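Local structure of dextranase (Pseudarthrobacter oxydans, 6NZS) at residues Ser58-Ser62 with Asp73-Ser79; Tyr289-Ala293 with Trp364-Thr368; Val334-Pro338 with Gln360-Trp364. The protein hydrolyses internal alpha-1,6-glucosidic linkages of dextran, as an endo-acting enzyme of glycoside hydrolase family 49. All blocks are in the same frame, centred on the assembly; numbering follows the deposited sequence.

The three contacts lie where the Ig-like N-terminal domain meets the beta-solenoid. Contact 1 lies within the N-terminal domain, contact 3 joins successive parallel strands of the solenoid, and contact 2 packs two loops that leave it; centres of neighbouring contacts are about 9 to 10 Å apart. Contacts 2 and 3 share Trp364, whose NE1 lies 2.9 Å from Ser58 OG of contact 1, a probable hydrogen bond. Ser58 OG also meets Glu336 OE1 of contact 3 at 2.6 Å. Between contacts 1 and 2 the backbones themselves join, Asp73 O to Trp366 N at 2.8 Å, while Thr368 O and Gln360 NE2 connect contacts 2 and 3.

Contact 1. Residues Ser58-Ser62 with Asp73-Ser79; sequences SIPRS and DGAEFSS
A salt-bridge network built on Arg61 closes the loop that leads from strand 51-58 of the Ig-like domain into helix 76-81. Arg61 grips Asp73 side-on with two nitrogens: NE reaches OD2 at 2.8 Å, close to the guanidinium plane and on the syn lone pair, and NH2 reaches OD1 at 2.9 Å. The chain is extended from CG to NE, which carries the charge past Ala75, whose CB lies above one guanidinium face, toward its rim. NH2 also makes a weak, bent bond of 3.3 Å to Glu76 OE2 at the guanidinium edge.

The acidic side is itself organised by an Asx turn, in which Ala75 N donates to Asp73 OD1 from the carboxylate face opposite Arg61 NH2. Glu76 folds back at chi2 (76°), and its OE2 accepts from Asp73 N at 2.8 Å. Asp73 OD1 and Glu76 OE2, both acceptors, lie 3.1 Å apart; the positive charges of Arg61 and Lys66, which pairs with Glu76 OE2, would be expected to offset their repulsion. Tyr69 is a further partner of Asp73 OD2. Beside this polar cluster the Pro60 ring packs on the first helical turn, with CG 3.4 Å from Ser78 OG. A water links Pro60 O to Ser79 OG, at 2.7 and 2.8 Å.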
# COMPACT_ATOMS: atom_id res chain seq x y z
N SER A 58 12.95 6.87 2.17
CA SER A 58 11.97 7.94 2.10
C SER A 58 11.75 8.49 3.50
O SER A 58 11.76 7.74 4.48
CB SER A 58 10.65 7.39 1.54
OG SER A 58 9.60 8.32 1.70
N ILE A 59 11.59 9.81 3.60
CA ILE A 59 11.29 10.46 4.87
C ILE A 59 10.06 11.34 4.69
O ILE A 59 9.72 11.73 3.56
CB ILE A 59 12.50 11.26 5.42
CG1 ILE A 59 12.76 12.53 4.60
CG2 ILE A 59 13.74 10.39 5.45
CD1 ILE A 59 13.87 13.42 5.20
N PRO A 60 9.35 11.64 5.78
CA PRO A 60 8.08 12.38 5.67
C PRO A 60 8.27 13.74 5.02
O PRO A 60 9.13 14.53 5.43
CB PRO A 60 7.62 12.51 7.13
CG PRO A 60 8.26 11.33 7.82
CD PRO A 60 9.59 11.17 7.15
N ARG A 61 7.46 14.01 4.00
CA ARG A 61 7.52 15.25 3.22
C ARG A 61 8.85 15.44 2.50
O ARG A 61 9.16 16.55 2.07
CB ARG A 61 7.22 16.51 4.05
CG ARG A 61 6.04 16.40 4.97
CD ARG A 61 5.57 17.80 5.41
NE ARG A 61 4.44 17.69 6.32
CZ ARG A 61 4.55 17.60 7.64
NH1 ARG A 61 5.75 17.66 8.21
NH2 ARG A 61 3.46 17.48 8.38
N SER A 62 9.66 14.38 2.40
CA SER A 62 11.06 14.54 1.98
C SER A 62 11.81 15.53 2.85
O SER A 62 12.82 16.09 2.42
CB SER A 62 11.21 14.90 0.49
OG SER A 62 11.41 13.74 -0.31
N ASP A 73 -1.55 17.73 7.09
CA ASP A 73 -1.45 16.93 5.88
C ASP A 73 -1.32 15.43 6.15
O ASP A 73 -1.18 14.66 5.20
CB ASP A 73 -0.30 17.42 4.98
CG ASP A 73 1.06 17.39 5.66
OD1 ASP A 73 1.24 16.65 6.65
OD2 ASP A 73 1.96 18.13 5.20
N GLY A 74 -1.39 15.00 7.41
CA GLY A 74 -1.29 13.60 7.76
C GLY A 74 0.11 13.10 8.05
O GLY A 74 0.25 12.00 8.60
N ALA A 75 1.14 13.88 7.72
CA ALA A 75 2.51 13.49 7.99
C ALA A 75 3.04 14.06 9.30
O ALA A 75 4.24 13.94 9.57
CB ALA A 75 3.42 13.93 6.83
N GLU A 76 2.17 14.65 10.13
CA GLU A 76 2.64 15.32 11.34
C GLU A 76 3.34 14.35 12.29
O GLU A 76 4.47 14.60 12.72
CB GLU A 76 1.48 16.03 12.03
CG GLU A 76 1.07 17.34 11.36
CD GLU A 76 0.27 17.14 10.08
OE1 GLU A 76 -0.37 16.08 9.91
OE2 GLU A 76 0.29 18.06 9.23
N PHE A 77 2.67 13.24 12.65
CA PHE A 77 3.30 12.33 13.60
C PHE A 77 4.57 11.72 13.02
O PHE A 77 5.61 11.67 13.69
CB PHE A 77 2.36 11.20 14.02
CG PHE A 77 3.03 10.16 14.89
CD1 PHE A 77 3.43 10.49 16.18
CD2 PHE A 77 3.31 8.88 14.42
CE1 PHE A 77 4.07 9.57 16.99
CE2 PHE A 77 3.95 7.95 15.23
CZ PHE A 77 4.33 8.29 16.52
N SER A 78 4.51 11.24 11.78
CA SER A 78 5.68 10.60 11.20
C SER A 78 6.87 11.55 11.14
O SER A 78 8.00 11.17 11.46
CB SER A 78 5.35 10.04 9.83
OG SER A 78 5.02 11.06 8.92
N SER A 79 6.62 12.81 10.77
CA SER A 79 7.69 13.81 10.74
C SER A 79 8.23 14.09 12.13
O SER A 79 9.45 14.09 12.35
CB SER A 79 7.15 15.09 10.09
OG SER A 79 8.14 16.10 10.06
O HOH W 1 9.79 15.56 7.86

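Contact 2. Residues Tyr289-Ala293 with Trp364-Thr368; sequences YVYEA and WYWQT
With CG anti to the backbone N (chi1 176°), Tyr291 extends its ring across Tyr365, whose own CG, anti to the carbonyl carbon and beside the backbone N, turns the ring back toward residues 289-293. The two side chains slide past each other in opposite directions, and what lies over the centre of the Tyr365 ring is the methylene of Tyr291: CB sits 3.8 Å from the ring centroid, 12° off the normal, a CH-pi contact. The rings themselves meet obliquely, with planes 36° apart, and Tyr291 CD1 comes within 3.5 Å of Tyr365 CG. Farther out, the edge of the Tyr291 ring meets the backbone, CE1 lying 3.4 Å from Trp366 O.

The far end of Tyr365 is held through solvent. Its hydroxyl touches two waters: one, 2.6 Å from OH, donates to Tyr289 O, and the other, 2.7 Å from OH, accepts from Tyr291 N. Two backbone groups of the 289-293 loop are thereby tied to a single phenol oxygen. Glu292, in the type II turn from Val290 to Ala293, lays its CG over the centre of the Tyr291 ring, 3.9 Å above the plane; the Gln367 side chain lies beside it, and its OE1 forms a salt bridge with Lys71.

The contact joins the loop after strand 283-285 to the loop between strands 351-361 and 371-372 of the beta-solenoid. Asp73, just before helix 76-81 of the N-terminal domain, packs on Tyr291 and bonds through its backbone to Trp366.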
# COMPACT_ATOMS: atom_id res chain seq x y z
N TYR A 289 6.97 16.73 -5.52
CA TYR A 289 5.66 17.38 -5.54
C TYR A 289 5.21 17.71 -4.13
O TYR A 289 5.41 16.93 -3.20
CB TYR A 289 4.62 16.47 -6.21
CG TYR A 289 4.95 16.10 -7.64
CD1 TYR A 289 5.02 17.07 -8.63
CD2 TYR A 289 5.18 14.78 -8.00
CE1 TYR A 289 5.32 16.74 -9.93
CE2 TYR A 289 5.48 14.43 -9.30
CZ TYR A 289 5.55 15.42 -10.26
OH TYR A 289 5.86 15.06 -11.56
N VAL A 290 4.61 18.89 -3.98
CA VAL A 290 4.00 19.28 -2.72
C VAL A 290 2.74 18.44 -2.49
O VAL A 290 2.12 17.94 -3.43
CB VAL A 290 3.67 20.79 -2.76
CG1 VAL A 290 2.56 21.08 -3.76
CG2 VAL A 290 3.29 21.31 -1.38
N TYR A 291 2.38 18.27 -1.22
CA TYR A 291 1.10 17.67 -0.87
C TYR A 291 -0.01 18.36 -1.63
O TYR A 291 -0.08 19.59 -1.66
CB TYR A 291 0.85 17.86 0.63
CG TYR A 291 -0.48 17.37 1.14
CD1 TYR A 291 -0.87 16.05 0.98
CD2 TYR A 291 -1.35 18.24 1.81
CE1 TYR A 291 -2.08 15.59 1.48
CE2 TYR A 291 -2.56 17.80 2.30
CZ TYR A 291 -2.93 16.47 2.14
OH TYR A 291 -4.14 16.04 2.65
N GLU A 292 -0.89 17.57 -2.24
CA GLU A 292 -2.03 18.10 -2.99
C GLU A 292 -1.57 19.08 -4.06
O GLU A 292 -2.20 20.12 -4.29
CB GLU A 292 -3.09 18.71 -2.07
CG GLU A 292 -4.05 17.71 -1.43
CD GLU A 292 -5.10 18.37 -0.55
OE1 GLU A 292 -4.77 19.39 0.10
OE2 GLU A 292 -6.24 17.88 -0.51
N ALA A 293 -0.47 18.75 -4.73
CA ALA A 293 -0.01 19.53 -5.87
C ALA A 293 -1.10 19.55 -6.94
O ALA A 293 -1.48 18.50 -7.47
CB ALA A 293 1.28 18.92 -6.43
N TRP A 364 3.44 9.03 3.34
CA TRP A 364 3.36 9.77 4.60
C TRP A 364 2.12 10.66 4.69
O TRP A 364 1.52 10.77 5.77
CB TRP A 364 4.62 10.62 4.78
CG TRP A 364 5.88 9.82 4.64
CD1 TRP A 364 6.75 9.84 3.59
CD2 TRP A 364 6.40 8.88 5.58
NE1 TRP A 364 7.80 8.98 3.82
CE2 TRP A 364 7.61 8.38 5.04
CE3 TRP A 364 5.98 8.43 6.84
CZ2 TRP A 364 8.39 7.43 5.71
CZ3 TRP A 364 6.76 7.48 7.50
CH2 TRP A 364 7.95 7.00 6.94
N TYR A 365 1.74 11.32 3.60
CA TYR A 365 0.61 12.23 3.61
C TYR A 365 -0.71 11.45 3.67
O TYR A 365 -0.79 10.30 3.24
CB TYR A 365 0.59 13.04 2.30
CG TYR A 365 1.75 13.99 2.10
CD1 TYR A 365 2.07 14.96 3.05
CD2 TYR A 365 2.51 13.93 0.93
CE1 TYR A 365 3.12 15.83 2.85
CE2 TYR A 365 3.57 14.80 0.72
CZ TYR A 365 3.87 15.75 1.68
OH TYR A 365 4.93 16.61 1.47
N TRP A 366 -1.75 12.11 4.20
CA TRP A 366 -3.10 11.64 3.95
C TRP A 366 -3.36 11.59 2.45
O TRP A 366 -2.64 12.20 1.64
CB TRP A 366 -4.12 12.62 4.55
CG TRP A 366 -4.23 12.58 6.03
CD1 TRP A 366 -3.97 11.53 6.85
CD2 TRP A 366 -4.64 13.66 6.89
NE1 TRP A 366 -4.18 11.88 8.17
CE2 TRP A 366 -4.60 13.19 8.21
CE3 TRP A 366 -5.02 14.99 6.66
CZ2 TRP A 366 -4.92 13.99 9.31
CZ3 TRP A 366 -5.36 15.79 7.76
CH2 TRP A 366 -5.30 15.28 9.06
N GLN A 367 -4.43 10.89 2.07
CA GLN A 367 -4.89 10.81 0.68
C GLN A 367 -3.88 10.12 -0.23
O GLN A 367 -3.91 10.29 -1.45
CB GLN A 367 -5.31 12.18 0.13
CG GLN A 367 -6.26 12.93 1.08
CD GLN A 367 -6.79 14.22 0.49
OE1 GLN A 367 -6.21 15.29 0.68
NE2 GLN A 367 -7.89 14.12 -0.24
N THR A 368 -2.99 9.31 0.35
CA THR A 368 -2.06 8.49 -0.42
C THR A 368 -2.67 7.11 -0.65
O THR A 368 -2.09 6.08 -0.31
CB THR A 368 -0.70 8.44 0.26
OG1 THR A 368 -0.86 8.12 1.65
CG2 THR A 368 -0.03 9.80 0.13
O HOH W 2 6.41 16.61 -0.64
O HOH W 3 4.01 19.18 1.29

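Contact 3. Residues Val334-Pro338 with Gln360-Trp364; sequences VAEPP and QVGSW
Val334 and Ala335 run parallel to Gln360 and Val361, and two backbone hydrogen bonds secure the pairing. Val361 N donates to Val334 O at 2.9 Å, and Glu336 N donates to Val361 O at 3.0 Å; the N-H and the C=O of Val361 are thus both spent on residues 334-336, the second on the residue just past the strand. Each acceptor also faces a CA-H: Val334 O that of Gln360, and Val361 O that of Ala335. On the face with Ala335, its CB rests 3.6 Å from Val361 CG2.

Past the strand ends both chains take positive phi, at Glu336 and Gly362, and leave the sheet together. Gly362 O then draws a CA-H contact from Glu336, 3.2 Å from its CA, and a water donates to both Pro337 O and Gly362 O, at 2.8 and 3.1 Å. The buried side chains are likewise provided for. Gln360, extended beyond CG, gives NE2 to Ser363 OG at 2.9 Å, nearly in the amide plane, and also to Thr368 O; Ser363 OG in turn bonds Asn385 O. Glu336 passes its CG by the edge of the Trp364 indole, near CD1. Its OE1 bonds Ser58 OG, which also takes up Trp364 NE1, whereas OE2 lies unusually close to Ser62 OG, and the details of that bond are doubtful.

These are successive coils of the right-handed parallel beta-helix expected of the pectate-lyase-like clan. Strand 325-335 pairs with 351-361, which pairs onward with 382-386, and strand 84-92 of the N-terminal domain covers Ala335 and Val361 through Trp87.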
# COMPACT_ATOMS: atom_id res chain seq x y z
N VAL A 334 6.44 2.69 -6.43
CA VAL A 334 5.93 4.06 -6.38
C VAL A 334 6.22 4.61 -4.99
O VAL A 334 5.72 4.08 -3.99
CB VAL A 334 4.42 4.09 -6.69
CG1 VAL A 334 3.85 5.49 -6.48
CG2 VAL A 334 4.18 3.61 -8.12
N ALA A 335 7.05 5.65 -4.92
CA ALA A 335 7.50 6.20 -3.65
C ALA A 335 6.99 7.61 -3.45
O ALA A 335 6.89 8.39 -4.41
CB ALA A 335 9.03 6.21 -3.59
N GLU A 336 6.69 7.95 -2.20
CA GLU A 336 6.39 9.31 -1.78
C GLU A 336 5.35 10.03 -2.65
O GLU A 336 5.61 11.12 -3.17
CB GLU A 336 7.67 10.14 -1.67
CG GLU A 336 8.02 10.51 -0.26
CD GLU A 336 9.39 11.12 -0.14
OE1 GLU A 336 10.33 10.42 0.30
OE2 GLU A 336 9.52 12.31 -0.46
N PRO A 337 4.16 9.47 -2.80
CA PRO A 337 3.12 10.14 -3.58
C PRO A 337 2.64 11.40 -2.87
O PRO A 337 2.56 11.43 -1.63
CB PRO A 337 2.01 9.09 -3.67
CG PRO A 337 2.21 8.24 -2.46
CD PRO A 337 3.69 8.19 -2.25
N PRO A 338 2.31 12.45 -3.62
CA PRO A 338 1.71 13.65 -3.02
C PRO A 338 0.19 13.58 -2.90
O PRO A 338 -0.41 14.47 -2.27
CB PRO A 338 2.10 14.75 -4.02
CG PRO A 338 2.08 14.03 -5.35
CD PRO A 338 2.63 12.65 -5.05
N GLN A 360 4.23 0.21 -3.19
CA GLN A 360 4.04 1.61 -2.83
C GLN A 360 4.70 1.83 -1.47
O GLN A 360 4.41 1.11 -0.52
CB GLN A 360 2.55 1.94 -2.78
CG GLN A 360 2.23 3.39 -2.46
CD GLN A 360 0.73 3.63 -2.46
OE1 GLN A 360 -0.04 2.97 -3.17
NE2 GLN A 360 0.30 4.57 -1.64
N VAL A 361 5.62 2.80 -1.40
CA VAL A 361 6.41 3.07 -0.20
C VAL A 361 6.38 4.56 0.10
O VAL A 361 6.16 5.39 -0.78
CB VAL A 361 7.88 2.59 -0.32
CG1 VAL A 361 7.93 1.09 -0.56
CG2 VAL A 361 8.61 3.32 -1.43
N GLY A 362 6.65 4.90 1.36
CA GLY A 362 6.75 6.31 1.71
C GLY A 362 5.46 7.10 1.59
O GLY A 362 5.49 8.26 1.16
N SER A 363 4.34 6.51 2.01
CA SER A 363 3.03 7.15 1.88
C SER A 363 2.70 7.94 3.15
O SER A 363 1.81 7.60 3.93
CB SER A 363 1.97 6.11 1.56
OG SER A 363 2.20 5.53 0.28
N TRP A 364 3.44 9.03 3.34
CA TRP A 364 3.36 9.77 4.60
C TRP A 364 2.12 10.66 4.69
O TRP A 364 1.52 10.77 5.77
CB TRP A 364 4.62 10.62 4.78
CG TRP A 364 5.88 9.82 4.64
CD1 TRP A 364 6.75 9.84 3.59
CD2 TRP A 364 6.40 8.88 5.58
NE1 TRP A 364 7.80 8.98 3.82
CE2 TRP A 364 7.61 8.38 5.04
CE3 TRP A 364 5.98 8.43 6.84
CZ2 TRP A 364 8.39 7.43 5.71
CZ3 TRP A 364 6.76 7.48 7.50
CH2 TRP A 364 7.95 7.00 6.94
O HOH W 4 3.81 10.80 0.84